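Local coordinates for protein calmodulin, putative (Entamoeba histolytica, PDB 4OCI) that binds calcium through an EF-hand loop and takes part in initiating the phagocytosis of human erythrocytes, at residues A[20-32]-A[44-58]. Numbering follows the deposited sequence.
With CA (calcium ion), chain B.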
loop_
_atom_site.group_PDB
_atom_site.type_symbol
_atom_site.label_atom_id
_atom_site.label_comp_id
_atom_site.label_asym_id
_atom_site.label_seq_id
_atom_site.Cartn_x
_atom_site.Cartn_y
_atom_site.Cartn_z
ATOM N N ASP A 20 -9.283 -16.656 -10.542
ATOM C CA ASP A 20 -9.414 -17.452 -9.323
ATOM C C ASP A 20 -10.420 -16.925 -8.337
ATOM O O ASP A 20 -10.583 -17.525 -7.282
ATOM C CB ASP A 20 -8.061 -17.701 -8.642
ATOM C CG ASP A 20 -7.385 -16.380 -8.110
ATOM O OD1 ASP A 20 -7.889 -15.274 -8.427
ATOM O OD2 ASP A 20 -6.324 -16.455 -7.433
ATOM N N GLY A 21 -11.094 -15.823 -8.650
ATOM C CA GLY A 21 -12.049 -15.158 -7.704
ATOM C C GLY A 21 -11.428 -14.234 -6.626
ATOM O O GLY A 21 -12.094 -13.920 -5.607
ATOM N N TYR A 22 -10.180 -13.807 -6.807
ATOM C CA TYR A 22 -9.440 -12.992 -5.842
ATOM C C TYR A 22 -8.753 -11.899 -6.561
ATOM O O TYR A 22 -8.108 -12.172 -7.520
ATOM C CB TYR A 22 -8.345 -13.800 -5.085
ATOM C CG TYR A 22 -9.039 -14.810 -4.168
ATOM C CD1 TYR A 22 -9.531 -14.436 -2.911
ATOM C CD2 TYR A 22 -9.249 -16.143 -4.601
ATOM C CE1 TYR A 22 -10.181 -15.349 -2.081
ATOM C CE2 TYR A 22 -9.947 -17.050 -3.796
ATOM C CZ TYR A 22 -10.395 -16.641 -2.552
ATOM O OH TYR A 22 -11.047 -17.532 -1.765
ATOM N N LEU A 23 -8.768 -10.675 -6.022
ATOM C CA LEU A 23 -7.954 -9.611 -6.573
ATOM C C LEU A 23 -6.591 -9.505 -5.924
ATOM O O LEU A 23 -6.494 -9.663 -4.681
ATOM C CB LEU A 23 -8.698 -8.262 -6.391
ATOM C CG LEU A 23 -10.057 -8.159 -7.054
ATOM C CD1 LEU A 23 -10.542 -6.762 -6.812
ATOM C CD2 LEU A 23 -9.886 -8.461 -8.580
ATOM N N THR A 24 -5.554 -9.268 -6.743
ATOM C CA THR A 24 -4.242 -8.817 -6.221
ATOM C C THR A 24 -4.348 -7.373 -5.717
ATOM O O THR A 24 -5.354 -6.729 -5.921
ATOM C CB THR A 24 -3.157 -8.857 -7.242
ATOM O OG1 THR A 24 -3.484 -7.941 -8.284
ATOM C CG2 THR A 24 -2.970 -10.277 -7.820
ATOM N N LEU A 25 -3.292 -6.849 -5.070
ATOM C CA LEU A 25 -3.282 -5.463 -4.637
ATOM C C LEU A 25 -3.382 -4.525 -5.818
ATOM O O LEU A 25 -4.222 -3.635 -5.802
ATOM C CB LEU A 25 -1.936 -5.201 -3.915
ATOM C CG LEU A 25 -1.691 -3.736 -3.570
ATOM C CD1 LEU A 25 -2.721 -3.167 -2.647
ATOM C CD2 LEU A 25 -0.229 -3.761 -2.938
ATOM N N ASN A 26 -2.606 -4.720 -6.877
ATOM C CA ASN A 26 -2.748 -3.784 -8.033
ATOM C C ASN A 26 -4.108 -3.812 -8.726
ATOM O O ASN A 26 -4.599 -2.759 -9.125
ATOM C CB ASN A 26 -1.687 -4.036 -9.094
ATOM C CG ASN A 26 -0.378 -3.441 -8.692
ATOM O OD1 ASN A 26 -0.319 -2.458 -7.902
ATOM N ND2 ASN A 26 0.701 -4.039 -9.181
ATOM N N GLU A 27 -4.746 -4.992 -8.817
ATOM C CA GLU A 27 -6.102 -5.095 -9.364
ATOM C C GLU A 27 -7.129 -4.406 -8.495
ATOM O O GLU A 27 -8.038 -3.761 -9.030
ATOM C CB GLU A 27 -6.536 -6.556 -9.571
ATOM C CG GLU A 27 -5.689 -7.236 -10.704
ATOM C CD GLU A 27 -5.751 -8.776 -10.698
ATOM O OE1 GLU A 27 -6.270 -9.356 -9.693
ATOM O OE2 GLU A 27 -5.254 -9.421 -11.708
ATOM N N PHE A 28 -7.009 -4.532 -7.188
ATOM C CA PHE A 28 -7.880 -3.806 -6.257
ATOM C C PHE A 28 -7.760 -2.304 -6.393
ATOM O O PHE A 28 -8.773 -1.599 -6.495
ATOM C CB PHE A 28 -7.578 -4.209 -4.842
ATOM C CG PHE A 28 -8.376 -3.453 -3.789
ATOM C CD1 PHE A 28 -9.741 -3.590 -3.715
ATOM C CD2 PHE A 28 -7.745 -2.618 -2.855
ATOM C CE1 PHE A 28 -10.507 -2.915 -2.694
ATOM C CE2 PHE A 28 -8.511 -1.951 -1.869
ATOM C CZ PHE A 28 -9.860 -2.091 -1.799
ATOM N N GLU A 29 -6.509 -1.817 -6.435
ATOM C CA GLU A 29 -6.288 -0.377 -6.543
ATOM C C GLU A 29 -6.834 0.146 -7.892
ATOM O O GLU A 29 -7.510 1.197 -7.974
ATOM C CB GLU A 29 -4.777 -0.019 -6.427
ATOM C CG GLU A 29 -4.645 1.519 -6.428
ATOM C CD GLU A 29 -3.215 2.090 -6.726
ATOM O OE1 GLU A 29 -2.198 1.296 -6.790
ATOM O OE2 GLU A 29 -3.156 3.362 -6.902
ATOM N N SER A 30 -6.585 -0.599 -8.941
ATOM C CA SER A 30 -6.980 -0.202 -10.227
ATOM C C SER A 30 -8.576 -0.195 -10.359
ATOM O O SER A 30 -9.197 0.751 -10.899
ATOM C CB SER A 30 -6.147 -1.040 -11.227
ATOM O OG SER A 30 -6.895 -1.283 -12.371
ATOM N N LEU A 31 -9.248 -1.128 -9.720
ATOM C CA LEU A 31 -10.686 -1.228 -9.829
ATOM C C LEU A 31 -11.346 -0.149 -9.059
ATOM O O LEU A 31 -12.293 0.487 -9.576
ATOM C CB LEU A 31 -11.173 -2.595 -9.328
ATOM C CG LEU A 31 -12.685 -2.920 -9.319
ATOM C CD1 LEU A 31 -13.290 -2.596 -10.715
ATOM C CD2 LEU A 31 -13.007 -4.347 -8.931
ATOM N N VAL A 32 -10.855 0.100 -7.850
ATOM C CA VAL A 32 -11.380 1.154 -6.962
ATOM C C VAL A 32 -11.174 2.514 -7.627
ATOM O O VAL A 32 -12.104 3.358 -7.636
ATOM C CB VAL A 32 -10.686 0.996 -5.555
ATOM C CG1 VAL A 32 -10.199 2.262 -4.994
ATOM C CG2 VAL A 32 -11.547 0.060 -4.576
ATOM N N ILE A 44 -5.444 3.095 0.105
ATOM C CA ILE A 44 -6.067 1.950 -0.639
ATOM C C ILE A 44 -5.332 0.644 -0.272
ATOM O O ILE A 44 -5.961 -0.355 0.021
ATOM C CB ILE A 44 -5.978 2.199 -2.211
ATOM C CG1 ILE A 44 -6.877 3.437 -2.525
ATOM C CG2 ILE A 44 -6.552 0.944 -3.001
ATOM C CD1 ILE A 44 -6.902 3.923 -4.035
ATOM N N ALA A 45 -4.003 0.662 -0.267
ATOM C CA ALA A 45 -3.167 -0.510 0.004
ATOM C C ALA A 45 -3.315 -0.965 1.434
ATOM O O ALA A 45 -3.333 -2.167 1.728
ATOM C CB ALA A 45 -1.638 -0.215 -0.359
ATOM N N SER A 46 -3.447 -0.004 2.333
ATOM C CA SER A 46 -3.677 -0.294 3.717
ATOM C C SER A 46 -5.030 -1.017 3.933
ATOM O O SER A 46 -5.127 -1.922 4.709
ATOM C CB SER A 46 -3.691 1.037 4.470
ATOM O OG SER A 46 -3.849 0.778 5.815
ATOM N N THR A 47 -6.097 -0.575 3.263
ATOM C CA THR A 47 -7.395 -1.276 3.320
ATOM C C THR A 47 -7.242 -2.686 2.765
ATOM O O THR A 47 -7.743 -3.641 3.332
ATOM C CB THR A 47 -8.451 -0.487 2.463
ATOM O OG1 THR A 47 -8.517 0.854 2.977
ATOM C CG2 THR A 47 -9.873 -1.147 2.448
ATOM N N TYR A 48 -6.529 -2.810 1.646
ATOM C CA TYR A 48 -6.272 -4.162 1.087
ATOM C C TYR A 48 -5.549 -5.055 2.134
ATOM O O TYR A 48 -5.917 -6.223 2.336
ATOM C CB TYR A 48 -5.447 -4.019 -0.207
ATOM C CG TYR A 48 -5.235 -5.348 -0.887
ATOM C CD1 TYR A 48 -6.127 -5.811 -1.831
ATOM C CD2 TYR A 48 -4.137 -6.210 -0.519
ATOM C CE1 TYR A 48 -5.933 -7.098 -2.471
ATOM C CE2 TYR A 48 -3.942 -7.479 -1.126
ATOM C CZ TYR A 48 -4.833 -7.897 -2.121
ATOM O OH TYR A 48 -4.636 -9.132 -2.722
ATOM N N ASN A 49 -4.507 -4.525 2.778
ATOM C CA ASN A 49 -3.711 -5.283 3.727
ATOM C C ASN A 49 -4.597 -5.803 4.894
ATOM O O ASN A 49 -4.471 -6.932 5.347
ATOM C CB ASN A 49 -2.554 -4.423 4.270
ATOM C CG ASN A 49 -1.723 -5.171 5.239
ATOM O OD1 ASN A 49 -1.806 -4.907 6.412
ATOM N ND2 ASN A 49 -0.992 -6.191 4.781
ATOM N N SER A 50 -5.538 -4.994 5.331
ATOM C CA SER A 50 -6.397 -5.372 6.462
ATOM C C SER A 50 -7.544 -6.281 6.029
ATOM O O SER A 50 -8.219 -6.860 6.852
ATOM C CB SER A 50 -7.000 -4.111 7.047
ATOM O OG SER A 50 -5.952 -3.438 7.734
ATOM N N ASN A 51 -7.812 -6.385 4.749
ATOM C CA ASN A 51 -9.027 -7.111 4.329
ATOM C C ASN A 51 -8.705 -8.041 3.166
ATOM O O ASN A 51 -9.324 -7.989 2.086
ATOM C CB ASN A 51 -10.113 -6.111 3.932
ATOM C CG ASN A 51 -10.534 -5.236 5.103
ATOM O OD1 ASN A 51 -11.310 -5.647 5.965
ATOM N ND2 ASN A 51 -9.988 -4.042 5.164
ATOM N N SER A 52 -7.665 -8.817 3.301
ATOM C CA SER A 52 -7.444 -9.782 2.254
ATOM C C SER A 52 -6.988 -11.031 2.972
ATOM O O SER A 52 -6.351 -10.954 4.018
ATOM C CB SER A 52 -6.414 -9.314 1.281
ATOM O OG SER A 52 -5.250 -8.865 1.955
ATOM N N LYS A 53 -7.337 -12.172 2.418
ATOM C CA LYS A 53 -6.766 -13.451 2.871
ATOM C C LYS A 53 -5.445 -13.613 2.184
ATOM O O LYS A 53 -5.060 -12.824 1.264
ATOM C CB LYS A 53 -7.666 -14.599 2.380
ATOM C CG LYS A 53 -9.248 -14.426 2.537
ATOM C CD LYS A 53 -9.728 -13.911 3.913
ATOM C CE LYS A 53 -9.848 -15.027 4.991
ATOM N NZ LYS A 53 -8.467 -15.644 5.273
ATOM N N VAL A 54 -4.782 -14.709 2.511
ATOM C CA VAL A 54 -3.613 -15.066 1.752
ATOM C C VAL A 54 -3.786 -15.111 0.238
ATOM O O VAL A 54 -2.934 -14.645 -0.470
ATOM C CB VAL A 54 -2.931 -16.401 2.292
ATOM C CG1 VAL A 54 -1.912 -16.859 1.319
ATOM C CG2 VAL A 54 -2.278 -16.098 3.667
ATOM N N ARG A 55 -4.879 -15.694 -0.264
ATOM C CA ARG A 55 -5.211 -15.728 -1.673
ATOM C C ARG A 55 -5.483 -14.349 -2.302
ATOM O O ARG A 55 -5.493 -14.193 -3.526
ATOM C CB ARG A 55 -6.464 -16.639 -1.861
ATOM C CG ARG A 55 -6.126 -18.079 -1.565
ATOM C CD ARG A 55 -7.233 -18.975 -2.051
ATOM N NE ARG A 55 -7.131 -20.367 -1.596
ATOM C CZ ARG A 55 -6.822 -21.398 -2.393
ATOM N NH1 ARG A 55 -6.519 -21.202 -3.684
ATOM N NH2 ARG A 55 -6.809 -22.638 -1.893
ATOM N N GLY A 56 -5.740 -13.321 -1.508
ATOM C CA GLY A 56 -6.078 -12.060 -2.150
ATOM C C GLY A 56 -7.416 -11.590 -1.593
ATOM O O GLY A 56 -7.819 -11.988 -0.509
HETATM N N MSE A 57 -8.081 -10.711 -2.319
HETATM C CA MSE A 57 -9.300 -10.134 -1.865
HETATM C C MSE A 57 -10.506 -10.770 -2.584
HETATM O O MSE A 57 -10.552 -10.742 -3.776
HETATM C CB MSE A 57 -9.256 -8.612 -2.097
HETATM C CG MSE A 57 -10.527 -7.986 -1.505
HETATM SE SE MSE A 57 -10.503 -6.159 -1.942
HETATM C CE MSE A 57 -9.742 -5.724 -0.136
ATOM N N SER A 58 -11.443 -11.351 -1.853
ATOM C CA SER A 58 -12.607 -12.046 -2.436
ATOM C C SER A 58 -13.656 -11.011 -2.778
ATOM O O SER A 58 -13.499 -9.824 -2.453
ATOM C CB SER A 58 -13.177 -13.029 -1.387
ATOM O OG SER A 58 -13.789 -12.237 -0.378
HETATM CA CA CA B . -7.145 -13.374 -9.054
HETATM O O HOH W 1 -6.686 -19.288 -5.483
HETATM O O HOH W 2 -5.516 -13.920 -7.869
HETATM O O HOH W 3 -5.863 -11.978 -9.924
#
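L23 and M57 face each other as an antiparallel hydrogen-bonded pair, a single bridge; the N-to-C directions of helices 25-32 and 44-50 differ by 127°, and their axes come within 9.9 Å. L23 N gives its hydrogen to M57 O at 2.9 Å, and M57 N returns one to L23 O. That carbonyl oxygen is gripped twice. Y48 OH also donates to L23 O, at 2.8 Å, and both donors lie in the carbonyl plane on a lone pair. The Y48 CG is anti to the backbone N (chi1 -176°), which carries the ring from helix 44-50 to the first turn of helix 25-32, with its hydroxyl at L23 O. L25 CA sits over the centre of one Y48 face, 3.8 Å from the centroid; S52 CB covers the other face nearer the rim. L25 CD1 continues onto A45 CB.

F28 points from helix 25-32 toward the other segment, where its ring meets I44, Y48 and M57. M57, a selenomethionine, bends at its third torsion (-97°), which lays CE over one face of the F28 ring, 4.0 Å from the centroid. Its selenium approaches the same ring obliquely, a Met-aromatic contact. I44 O meets the ring edge in plane, and I44 CG2 touches F28 CE2 at 3.7 Å. I44 CD1 runs on to V32 CG1. L69 of helix 59-71 also packs on F28.

At the calcium end, R55 CB stands almost exactly on the normal of the Y22 ring, 3.7 Å from its centroid. R55 CD follows over the CE2 side. Y22 O and D20 OD1 bind the calcium, with D16, D18 and two waters. E27 OE1 holds one of those waters and closes a capping box with T24. The bridge joins the calcium loop at L23 to the loop at M57, as in paired EF-hands, with 44-58 probably belonging to a second hand.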